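PDB 1OMO: alanine dehydrogenase from Archaeoglobus fulgidus, which catalyses the reversible NAD(+)-dependent oxidative deamination of L-alanine to pyruvate and ammonium, working as a homodimer of two-domain subunits. Local coordinates for residues L30-K35 with A273-G278; K118-K123 with A266-V271; V228-K233 with I285-S290. All blocks are in the same frame, centred on the assembly; numbering follows the deposited sequence.

Interaction 1. Residues L30-K35 with A273-G278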
# COMPACT_ATOMS: atom_id res chain seq x y z
N LEU A 30 15.23 1.81 -16.11
CA LEU A 30 14.52 3.05 -15.75
C LEU A 30 14.70 3.50 -14.29
O LEU A 30 14.96 4.66 -14.03
CB LEU A 30 13.03 2.94 -16.07
CG LEU A 30 12.69 2.78 -17.55
CD1 LEU A 30 11.24 2.40 -17.71
CD2 LEU A 30 12.99 4.09 -18.28
N TYR A 31 14.59 2.58 -13.34
CA TYR A 31 14.72 2.99 -11.94
C TYR A 31 16.11 3.53 -11.66
O TYR A 31 16.27 4.49 -10.93
CB TYR A 31 14.39 1.85 -10.97
CG TYR A 31 14.28 2.32 -9.53
CD1 TYR A 31 13.70 3.55 -9.24
CD2 TYR A 31 14.71 1.54 -8.47
CE1 TYR A 31 13.53 3.99 -7.93
CE2 TYR A 31 14.55 1.98 -7.12
CZ TYR A 31 13.96 3.20 -6.87
OH TYR A 31 13.72 3.66 -5.58
N ALA A 32 17.13 2.92 -12.24
CA ALA A 32 18.47 3.40 -11.99
C ALA A 32 18.67 4.80 -12.64
O ALA A 32 19.51 5.55 -12.19
CB ALA A 32 19.50 2.41 -12.53
N LEU A 33 17.89 5.12 -13.68
CA LEU A 33 17.99 6.43 -14.32
C LEU A 33 16.97 7.43 -13.74
O LEU A 33 16.72 8.49 -14.31
CB LEU A 33 17.76 6.30 -15.83
CG LEU A 33 18.85 5.53 -16.57
CD1 LEU A 33 18.49 5.38 -18.03
CD2 LEU A 33 20.19 6.26 -16.40
N GLY A 34 16.37 7.08 -12.61
CA GLY A 34 15.41 7.96 -11.98
C GLY A 34 14.09 8.09 -12.72
O GLY A 34 13.26 8.88 -12.32
N LYS A 35 13.88 7.34 -13.79
CA LYS A 35 12.62 7.44 -14.51
C LYS A 35 11.51 6.51 -13.98
O LYS A 35 10.55 6.19 -14.69
CB LYS A 35 12.85 7.21 -16.00
CG LYS A 35 13.72 8.30 -16.60
CD LYS A 35 14.04 8.03 -18.06
CE LYS A 35 15.01 9.07 -18.61
NZ LYS A 35 15.11 8.88 -20.07
N ALA A 273 22.31 -0.12 -16.58
CA ALA A 273 22.37 1.23 -17.10
C ALA A 273 23.80 1.72 -17.41
O ALA A 273 23.97 2.77 -17.98
CB ALA A 273 21.68 2.18 -16.14
N GLY A 274 24.82 0.96 -17.05
CA GLY A 274 26.16 1.42 -17.35
C GLY A 274 26.73 2.38 -16.32
O GLY A 274 27.75 3.03 -16.58
N LEU A 275 26.11 2.48 -15.16
CA LEU A 275 26.59 3.38 -14.11
C LEU A 275 27.68 2.72 -13.27
O LEU A 275 28.46 3.42 -12.61
CB LEU A 275 25.44 3.81 -13.21
CG LEU A 275 24.23 4.42 -13.89
CD1 LEU A 275 23.13 4.69 -12.87
CD2 LEU A 275 24.67 5.71 -14.55
N LYS A 276 27.69 1.39 -13.28
CA LYS A 276 28.69 0.61 -12.56
C LYS A 276 29.01 -0.61 -13.40
O LYS A 276 28.15 -1.15 -14.10
CB LYS A 276 28.18 0.11 -11.21
CG LYS A 276 27.59 1.14 -10.30
CD LYS A 276 28.64 1.97 -9.58
CE LYS A 276 28.12 2.29 -8.16
NZ LYS A 276 28.71 3.50 -7.51
N ASP A 277 30.23 -1.08 -13.29
CA ASP A 277 30.65 -2.26 -14.03
C ASP A 277 30.00 -3.51 -13.43
O ASP A 277 29.58 -3.53 -12.27
CB ASP A 277 32.17 -2.35 -13.96
CG ASP A 277 32.67 -2.05 -12.57
OD1 ASP A 277 33.12 -3.00 -11.88
OD2 ASP A 277 32.59 -0.86 -12.16
N GLY A 278 29.87 -4.54 -14.25
CA GLY A 278 29.31 -5.78 -13.76
C GLY A 278 30.52 -6.65 -13.46
O GLY A 278 31.46 -6.25 -12.78
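Ala32 and Ala273 face each other where two helices stop, and each helix is finished by a Schellman motif. Helix 17-32 ends with Gly34 as the C-prime residue, and helix 268-273 gives way at Gly274. The pair illustrates how two helix C-termini can meet through apolar side chains, since no hydrogen bond or salt bridge crosses between residues 30-35 and 273-278.

The backbone bonds all stay on their own side. Lys35 N reaches back to Leu30 O at 2.9 Å and Gly34 N to Tyr31 O at 3.1 Å, the 6-to-1 and 5-to-2 pair that defines the motif. Gly34 makes the reversal with a phi of 71°. Gly274 turns with a phi of 84°, the positive value of its own Schellman turn.

The crossing contacts are apolar and light, burying 143 Å² in total at the protein surface. Both alanine methyls point across the gap, and Ala32 CB lies 4.2 Å from Ala273 CB. Leu33 starts off to the flank, but its CD2 methyl arrives 4.4 Å from Ala273 CB, giving that methyl a second neighbour.

Beyond the turn, Leu275 reaches back over the helix end. Its side chain also packs on Glu270 of helix 268-273, just before it in the chain, while Tyr31, one residue before Ala32, turns to Met38 and Asp240 instead. With CG anti to the carbonyl carbon (chi1 -54°) and the chain extended after it, Leu275 sends one methyl to two atoms of the same residue: CD1 is 4.3 Å from Ala32 CB and 3.8 Å from Ala32 O.

Interaction 2. Residues K118-K123 with A266-V271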
# COMPACT_ATOMS: atom_id res chain seq x y z
N LYS A 118 22.61 -12.94 -16.94
CA LYS A 118 23.03 -12.46 -18.25
C LYS A 118 24.11 -11.38 -18.14
O LYS A 118 25.05 -11.35 -18.93
CB LYS A 118 21.85 -11.87 -19.03
CG LYS A 118 22.35 -11.13 -20.30
CD LYS A 118 21.25 -10.78 -21.33
CE LYS A 118 20.64 -9.42 -21.04
NZ LYS A 118 19.63 -9.02 -22.08
N TYR A 119 23.97 -10.49 -17.15
CA TYR A 119 24.91 -9.40 -16.96
C TYR A 119 26.09 -9.71 -16.07
O TYR A 119 27.14 -9.09 -16.18
CB TYR A 119 24.19 -8.18 -16.37
CG TYR A 119 23.38 -7.40 -17.38
CD1 TYR A 119 23.98 -6.39 -18.13
CD2 TYR A 119 22.05 -7.69 -17.61
CE1 TYR A 119 23.26 -5.68 -19.09
CE2 TYR A 119 21.32 -7.00 -18.57
CZ TYR A 119 21.94 -5.99 -19.31
OH TYR A 119 21.25 -5.29 -20.28
N LEU A 120 25.92 -10.67 -15.18
CA LEU A 120 26.96 -10.94 -14.21
C LEU A 120 27.75 -12.24 -14.32
O LEU A 120 28.89 -12.29 -13.89
CB LEU A 120 26.34 -10.84 -12.82
CG LEU A 120 26.34 -9.55 -12.02
CD1 LEU A 120 26.73 -8.36 -12.82
CD2 LEU A 120 24.95 -9.41 -11.40
N ALA A 121 27.16 -13.28 -14.89
CA ALA A 121 27.83 -14.58 -15.00
C ALA A 121 28.77 -14.68 -16.19
O ALA A 121 28.56 -14.01 -17.19
CB ALA A 121 26.79 -15.69 -15.08
N ARG A 122 29.78 -15.54 -16.07
CA ARG A 122 30.74 -15.73 -17.16
C ARG A 122 30.00 -16.11 -18.42
O ARG A 122 29.14 -17.00 -18.40
CB ARG A 122 31.72 -16.83 -16.82
CG ARG A 122 32.70 -16.48 -15.76
CD ARG A 122 33.67 -17.61 -15.59
NE ARG A 122 33.22 -18.61 -14.62
CZ ARG A 122 32.92 -19.85 -14.92
NH1 ARG A 122 33.01 -20.25 -16.19
NH2 ARG A 122 32.58 -20.70 -13.97
N LYS A 123 30.33 -15.45 -19.51
CA LYS A 123 29.66 -15.74 -20.77
C LYS A 123 29.71 -17.21 -21.17
O LYS A 123 28.87 -17.67 -21.95
CB LYS A 123 30.22 -14.82 -21.85
CG LYS A 123 29.83 -13.36 -21.61
CD LYS A 123 30.97 -12.40 -21.91
CE LYS A 123 31.11 -12.12 -23.41
NZ LYS A 123 30.44 -10.84 -23.85
N ALA A 266 27.06 -2.70 -6.44
CA ALA A 266 26.14 -1.93 -7.26
C ALA A 266 24.75 -2.53 -7.15
O ALA A 266 24.59 -3.56 -6.51
CB ALA A 266 26.61 -1.99 -8.71
N THR A 267 23.76 -1.89 -7.75
CA THR A 267 22.40 -2.45 -7.81
C THR A 267 22.41 -3.01 -9.24
O THR A 267 23.22 -2.62 -10.07
CB THR A 267 21.29 -1.37 -7.74
OG1 THR A 267 21.40 -0.50 -8.86
CG2 THR A 267 21.40 -0.55 -6.45
N ILE A 268 21.51 -3.93 -9.55
CA ILE A 268 21.49 -4.50 -10.89
C ILE A 268 21.13 -3.45 -11.96
O ILE A 268 21.58 -3.55 -13.10
CB ILE A 268 20.51 -5.71 -10.93
CG1 ILE A 268 20.62 -6.43 -12.26
CG2 ILE A 268 19.09 -5.24 -10.64
CD1 ILE A 268 22.01 -6.76 -12.65
N GLY A 269 20.33 -2.44 -11.57
CA GLY A 269 19.92 -1.38 -12.48
C GLY A 269 21.14 -0.54 -12.86
O GLY A 269 21.31 -0.13 -14.01
N GLU A 270 22.00 -0.28 -11.89
CA GLU A 270 23.16 0.50 -12.20
C GLU A 270 24.02 -0.23 -13.21
O GLU A 270 24.58 0.39 -14.11
CB GLU A 270 23.99 0.76 -10.95
CG GLU A 270 23.40 1.81 -10.04
CD GLU A 270 24.16 1.84 -8.73
OE1 GLU A 270 24.34 0.77 -8.14
OE2 GLU A 270 24.58 2.92 -8.29
N VAL A 271 24.12 -1.56 -13.08
CA VAL A 271 24.93 -2.32 -14.02
C VAL A 271 24.28 -2.30 -15.40
O VAL A 271 24.95 -2.08 -16.41
CB VAL A 271 25.13 -3.79 -13.57
CG1 VAL A 271 25.83 -4.58 -14.67
CG2 VAL A 271 25.99 -3.85 -12.30
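Tyr119 and Val271 mark the closest backbone approach, with CA atoms 7.7 Å apart, between the last turn of helix 102-120 and the opening turn of helix 268-273. Contact at that spacing is made by aliphatic carbons. Val271 points toward the other helix, and its CG1 serves two partners, lying 4.3 Å from Tyr119 CB and 4.3 Å from Leu120 CD1. Ile268 comes in one turn earlier: CG1 anti to the backbone N (chi1 -173°) carries CD1 across to Leu120 CD2, 4.2 Å away. Leu120 thus offers CD1 to Val271 and CD2 to Ile268, its side chain lying obliquely across that of Ile268.

Helix 268-273 is anchored at its start by a capping box. Glu270 N donates to Thr267 OG1 at 3.1 Å, and Thr267 N donates to Glu270 OE1 at 2.8 Å, nearly along the carboxylate C–O axis.

Around this largely buried junction, Tyr119 OH bonds to Glu25 of helix 17-32, and Arg279 donates to Leu120 O. Leu120 and Ile268 both rest on Val237 of strand 234-238, and Leu120 also on His212 of strand 212-215, which seats the helix pair against the parallel sheet.

Interaction 3. Residues V228-K233 with I285-S290. With NAD (nicotinamide-adenine-dinucleotide), chain D.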
# COMPACT_ATOMS: atom_id res chain seq x y z
N VAL A 228 28.52 -16.55 5.33
CA VAL A 228 28.92 -15.16 5.21
C VAL A 228 30.30 -15.01 4.56
O VAL A 228 30.58 -13.99 3.93
CB VAL A 228 28.87 -14.48 6.58
CG1 VAL A 228 29.47 -13.13 6.51
CG2 VAL A 228 27.41 -14.33 7.03
N GLU A 229 31.18 -16.01 4.69
CA GLU A 229 32.51 -15.90 4.09
C GLU A 229 32.44 -15.78 2.56
O GLU A 229 33.39 -15.33 1.92
CB GLU A 229 33.39 -17.11 4.46
CG GLU A 229 33.87 -17.18 5.93
CD GLU A 229 34.85 -16.06 6.32
OE1 GLU A 229 35.72 -15.72 5.50
OE2 GLU A 229 34.77 -15.54 7.45
N ILE A 230 31.33 -16.22 1.97
CA ILE A 230 31.15 -16.11 0.52
C ILE A 230 30.93 -14.63 0.23
O ILE A 230 31.47 -14.10 -0.73
CB ILE A 230 29.90 -16.90 0.02
CG1 ILE A 230 30.05 -18.39 0.33
CG2 ILE A 230 29.69 -16.71 -1.47
CD1 ILE A 230 28.78 -19.22 0.04
N LEU A 231 30.14 -13.96 1.07
CA LEU A 231 29.84 -12.55 0.88
C LEU A 231 31.10 -11.69 0.90
O LEU A 231 31.28 -10.82 0.04
CB LEU A 231 28.84 -12.05 1.95
CG LEU A 231 27.43 -12.66 1.94
CD1 LEU A 231 26.54 -11.97 3.02
CD2 LEU A 231 26.83 -12.50 0.55
N LYS A 232 31.97 -11.94 1.88
CA LYS A 232 33.22 -11.19 2.02
C LYS A 232 34.12 -11.21 0.79
O LYS A 232 34.83 -10.25 0.48
CB LYS A 232 34.04 -11.77 3.18
CG LYS A 232 33.41 -11.66 4.52
CD LYS A 232 34.31 -12.30 5.53
CE LYS A 232 33.72 -12.24 6.91
NZ LYS A 232 34.65 -12.82 7.92
N LYS A 233 34.08 -12.34 0.10
CA LYS A 233 34.92 -12.64 -1.06
C LYS A 233 34.26 -12.37 -2.42
O LYS A 233 34.85 -12.71 -3.46
CB LYS A 233 35.33 -14.13 -0.92
CG LYS A 233 35.56 -14.94 -2.18
CD LYS A 233 35.87 -16.45 -1.86
CE LYS A 233 34.64 -17.21 -1.39
NZ LYS A 233 34.73 -18.71 -1.66
N ILE A 285 33.89 -14.00 -7.76
CA ILE A 285 32.63 -14.64 -7.43
C ILE A 285 31.61 -13.52 -7.44
O ILE A 285 31.80 -12.55 -6.72
CB ILE A 285 32.64 -15.26 -6.02
CG1 ILE A 285 33.61 -16.45 -6.02
CG2 ILE A 285 31.17 -15.65 -5.63
CD1 ILE A 285 33.76 -17.19 -4.67
N THR A 286 30.56 -13.63 -8.25
CA THR A 286 29.53 -12.59 -8.27
C THR A 286 28.27 -13.08 -7.58
O THR A 286 27.98 -14.29 -7.57
CB THR A 286 29.20 -12.10 -9.73
OG1 THR A 286 28.95 -13.23 -10.58
CG2 THR A 286 30.33 -11.24 -10.30
N ILE A 287 27.54 -12.13 -7.00
CA ILE A 287 26.30 -12.43 -6.33
C ILE A 287 25.20 -11.43 -6.68
O ILE A 287 25.41 -10.23 -6.62
CB ILE A 287 26.40 -12.42 -4.77
CG1 ILE A 287 27.24 -13.59 -4.24
CG2 ILE A 287 24.97 -12.57 -4.18
CD1 ILE A 287 27.50 -13.50 -2.72
N PHE A 288 24.03 -11.94 -7.05
CA PHE A 288 22.88 -11.10 -7.28
C PHE A 288 21.93 -11.40 -6.08
O PHE A 288 21.39 -12.50 -5.96
CB PHE A 288 22.17 -11.43 -8.59
CG PHE A 288 20.82 -10.76 -8.72
CD1 PHE A 288 19.67 -11.50 -8.97
CD2 PHE A 288 20.70 -9.38 -8.62
CE1 PHE A 288 18.42 -10.87 -9.11
CE2 PHE A 288 19.48 -8.75 -8.76
CZ PHE A 288 18.33 -9.49 -9.01
N ASP A 289 21.76 -10.41 -5.21
CA ASP A 289 20.89 -10.46 -4.05
C ASP A 289 19.50 -9.94 -4.46
O ASP A 289 19.28 -8.73 -4.58
CB ASP A 289 21.45 -9.57 -2.94
CG ASP A 289 20.89 -9.91 -1.59
OD1 ASP A 289 21.42 -9.41 -0.59
OD2 ASP A 289 19.92 -10.70 -1.52
N SER A 290 18.58 -10.86 -4.67
CA SER A 290 17.25 -10.53 -5.11
C SER A 290 16.22 -10.44 -3.98
O SER A 290 16.12 -11.33 -3.13
CB SER A 290 16.85 -11.56 -6.16
OG SER A 290 15.51 -11.46 -6.56
PA NAD D . 8.78 -23.58 -2.07
O1A NAD D . 8.42 -23.93 -0.67
O2A NAD D . 7.96 -24.18 -3.22
O5B NAD D . 10.35 -23.78 -2.53
C5B NAD D . 11.46 -23.88 -1.54
C4B NAD D . 12.12 -25.27 -1.74
O4B NAD D . 13.24 -25.25 -0.76
C3B NAD D . 11.28 -26.56 -1.29
O3B NAD D . 11.18 -27.54 -2.39
C2B NAD D . 12.00 -27.11 -0.04
O2B NAD D . 11.90 -28.46 0.27
C1B NAD D . 13.44 -26.56 -0.29
N9A NAD D . 14.19 -26.36 0.92
C8A NAD D . 13.84 -25.87 2.16
N7A NAD D . 14.85 -25.81 3.01
C5A NAD D . 15.93 -26.26 2.38
C6A NAD D . 17.32 -26.42 2.81
N6A NAD D . 17.71 -26.12 4.02
N1A NAD D . 18.17 -26.92 1.84
C2A NAD D . 17.79 -27.24 0.58
N3A NAD D . 16.46 -27.12 0.12
C4A NAD D . 15.57 -26.60 1.06
O3 NAD D . 8.93 -21.97 -2.44
PN NAD D . 9.25 -21.08 -3.85
O1N NAD D . 9.68 -22.05 -4.92
O2N NAD D . 8.12 -20.08 -4.07
O5D NAD D . 10.62 -20.28 -3.29
C5D NAD D . 10.34 -19.78 -1.82
C4D NAD D . 11.43 -18.88 -1.31
O4D NAD D . 11.58 -17.74 -2.32
C3D NAD D . 11.12 -18.16 0.04
O3D NAD D . 12.32 -17.79 0.74
C2D NAD D . 10.32 -16.96 -0.46
O2D NAD D . 9.96 -16.05 0.52
C1D NAD D . 11.27 -16.45 -1.65
N1N NAD D . 10.71 -15.65 -2.79
C2N NAD D . 11.49 -14.44 -3.05
C3N NAD D . 11.10 -13.76 -4.26
C7N NAD D . 11.97 -12.39 -4.54
O7N NAD D . 11.45 -11.49 -5.26
N7N NAD D . 13.23 -12.30 -3.99
C4N NAD D . 10.10 -14.15 -5.17
C5N NAD D . 9.41 -15.37 -4.79
C6N NAD D . 9.72 -16.10 -3.63
O HOH W 1 35.36 -12.53 -5.82
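No ring takes part where Ile230, Leu231 and Lys233 meet Ile285 and Ile287; the flat groups lie around this aliphatic contact. The Phe288 ring carries Ser290 CA on one face, 4.1 Å above the plane and displaced toward the rim, and its side chain also touches His212 and Asn214. The Glu229 carboxylate is met by Lys232 NZ in a salt bridge from above its plane, 41° out of it. Beyond the strand end, the carboxamide N7N of the NAD nicotinamide lies 3.2 Å from Ser290 O.

The helix-to-strand packing runs through two isoleucine tips. Ile287 CD1 sits 3.5 Å from Leu231 CD2 and 4.1 Å from Ile230 CG2, each side chain crossing it at about a right angle. Lys233 bends at chi3 (73°) and runs its chain obliquely past the tip of Ile285, Lys233 CG lying 3.8 Å from Ile285 CD1; the nearer approach of CE is doubtfully short. A water also lies between Lys233 O and Ile285 N, though its bond to the carbonyl is doubtfully short.

Asp289 takes the backbone N-H of Glu249, a sodium ligand, and of Ile250. Strand 285-289 lies between strands 212-215 and 234-238, and helix 228-232 belongs to the beta-alpha-beta crossover that joins those two over it, an arrangement of the Rossmann-type NAD domain, with Ser290 at the cofactor end.

From the N terminus, helix 17-32 comes first; some 240 residues later interaction 1 closes the widest loop, tying that helix to the turn after helix 268-273. Within that span, interaction 2 closes a shorter loop from the end of helix 102-120, which leads from the mixed sheet into the parallel one, to the start of helix 268-273. Interaction 3 begins inside both loops and ends beyond them, so it crosses each; it ties helix 228-232 to strand 285-289 of the parallel sheet. Interactions 1 and 2 share helix 268-273 and touch, probably with a hydrogen bond from Leu275 N to Glu270 O; Ile268 packs against Phe288, joining interaction 2 to 3.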